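PDB 4ZBG: acetyltransferase from Brucella abortus str. 2308 A, which binds acetyl-CoA and, as a member of the GNAT family, probably transfers its acetyl group to an amine substrate. Local coordinates for residues K103-R106 with E107-Q111. Residues are numbered along the deposited sequence; the frame is centred on the assembly and turned at random. Where two conformers were deposited one is given.
Sequences KLIR and EGLAQ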
loop_
_atom_site.group_PDB
_atom_site.type_symbol
_atom_site.label_atom_id
_atom_site.label_comp_id
_atom_site.label_asym_id
_atom_site.label_seq_id
_atom_site.Cartn_x
_atom_site.Cartn_y
_atom_site.Cartn_z
ATOM N N LYS A 103 -10.735 -0.738 4.373
ATOM C CA LYS A 103 -11.371 -0.101 3.221
ATOM C C LYS A 103 -10.342 0.340 2.179
ATOM O O LYS A 103 -10.562 0.158 0.981
ATOM C CB LYS A 103 -12.278 1.063 3.645
ATOM C CG LYS A 103 -13.536 0.595 4.333
ATOM C CD LYS A 103 -14.308 1.767 4.915
ATOM C CE LYS A 103 -15.525 1.296 5.699
ATOM N NZ LYS A 103 -16.022 2.367 6.599
ATOM N N LEU A 104 -9.228 0.916 2.631
ATOM C CA LEU A 104 -8.154 1.317 1.720
ATOM C C LEU A 104 -7.583 0.118 0.977
ATOM O O LEU A 104 -7.335 0.177 -0.228
ATOM C CB LEU A 104 -7.038 2.016 2.493
ATOM C CG LEU A 104 -7.351 3.457 2.879
ATOM C CD1 LEU A 104 -6.352 3.941 3.911
ATOM C CD2 LEU A 104 -7.321 4.349 1.640
ATOM N N ILE A 105 -7.358 -0.968 1.705
ATOM C CA ILE A 105 -6.781 -2.166 1.104
ATOM C C ILE A 105 -7.735 -2.764 0.076
ATOM O O ILE A 105 -7.334 -3.063 -1.049
ATOM C CB ILE A 105 -6.365 -3.192 2.175
ATOM C CG1 ILE A 105 -5.218 -2.631 3.024
ATOM C CG2 ILE A 105 -6.001 -4.518 1.522
ATOM C CD1 ILE A 105 -5.016 -3.366 4.331
ATOM N N ARG A 106 -9.004 -2.934 0.447
ATOM C CA ARG A 106 -9.964 -3.526 -0.480
ATOM C C ARG A 106 -10.122 -2.668 -1.732
ATOM O O ARG A 106 -10.177 -3.189 -2.848
ATOM C CB ARG A 106 -11.315 -3.760 0.200
ATOM C CG ARG A 106 -11.301 -4.907 1.193
ATOM C CD ARG A 106 -12.698 -5.328 1.600
ATOM N NE ARG A 106 -12.657 -6.347 2.647
ATOM C CZ ARG A 106 -12.514 -6.072 3.936
ATOM N NH1 ARG A 106 -12.383 -4.815 4.329
ATOM N NH2 ARG A 106 -12.489 -7.050 4.834
ATOM N N GLU A 107 -10.193 -1.355 -1.554
ATOM C CA GLU A 107 -10.348 -0.483 -2.701
ATOM C C GLU A 107 -9.098 -0.492 -3.594
ATOM O O GLU A 107 -9.203 -0.528 -4.826
ATOM C CB GLU A 107 -10.739 0.924 -2.252
ATOM C CG GLU A 107 -10.967 1.878 -3.399
ATOM C CD GLU A 107 -12.037 1.424 -4.371
ATOM O OE1 GLU A 107 -12.984 0.692 -3.981
ATOM O OE2 GLU A 107 -11.929 1.826 -5.543
ATOM N N GLY A 108 -7.916 -0.474 -2.985
ATOM C CA GLY A 108 -6.685 -0.552 -3.752
ATOM C C GLY A 108 -6.571 -1.827 -4.564
ATOM O O GLY A 108 -6.208 -1.801 -5.746
ATOM N N LEU A 109 -6.895 -2.956 -3.937
ATOM C CA LEU A 109 -6.853 -4.233 -4.640
ATOM C C LEU A 109 -7.854 -4.253 -5.791
ATOM O O LEU A 109 -7.556 -4.766 -6.868
ATOM C CB LEU A 109 -7.125 -5.381 -3.680
ATOM C CG LEU A 109 -6.053 -5.589 -2.613
ATOM C CD1 LEU A 109 -6.552 -6.614 -1.606
ATOM C CD2 LEU A 109 -4.725 -6.017 -3.223
ATOM N N ALA A 110 -9.037 -3.684 -5.567
ATOM C CA ALA A 110 -10.059 -3.660 -6.607
ATOM C C ALA A 110 -9.575 -2.840 -7.796
ATOM O O ALA A 110 -9.786 -3.210 -8.952
ATOM C CB ALA A 110 -11.375 -3.122 -6.061
ATOM N N GLN A 111 -8.894 -1.733 -7.517
ATOM C CA GLN A 111 -8.389 -0.892 -8.591
ATOM C C GLN A 111 -7.250 -1.558 -9.360
ATOM O O GLN A 111 -7.188 -1.467 -10.588
ATOM C CB GLN A 111 -8.023 0.498 -8.069
ATOM C CG GLN A 111 -9.267 1.290 -7.688
ATOM C CD GLN A 111 -8.995 2.752 -7.446
ATOM O OE1 GLN A 111 -8.124 3.349 -8.078
ATOM N NE2 GLN A 111 -9.743 3.342 -6.519
#
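Glu-107 N bonds to Lys-103 O at 3.0 Å, and Glu-107 CB packs against that same carbonyl oxygen at 3.3 Å. CG of Glu-107 stands anti to the backbone N (chi1 -178°) and the chain then bends at chi2, bringing the carboxylate alongside Gln-111. There Gln-111 NE2 donates a hydrogen bond of 2.8 Å to the anti lone pair of Glu-107 OE2, which lies nearly in the Gln-111 amide plane; this should restrain the rotation of both groups. Both side chains also touch Leu-57 of strand 55-61, and Glu-107 reaches Ile-11 of strand 10-13. Arg-106 contributes mainly backbone, its O accepting Ala-110 N at 3.0 Å; in the conformer described, its extended side chain touches Arg-131 and Phe-132. Ile-105 and Leu-109, one helical turn apart, run alongside each other in the same direction. The Ile-105 branch anti to the backbone N, CG2, faces Leu-109 and comes 3.8 Å from its CD1. Leu-109 CG rests 3.2 Å from Ile-105 O, which also accepts a nearly straight hydrogen bond from Leu-109 N (N-H...O 168°). Leu-109 continues onto Phe-71, and Ile-105 onto Ile-69 and Tyr-128, its side chain about 6 Å from the bound acetyl-CoA. This i to i+4 hydrogen-bonding pattern of an alpha helix belongs to helix 100-114, the crossover helix of the beta-alpha-beta unit between parallel strands 83-91 and 119-122 in the GNAT fold.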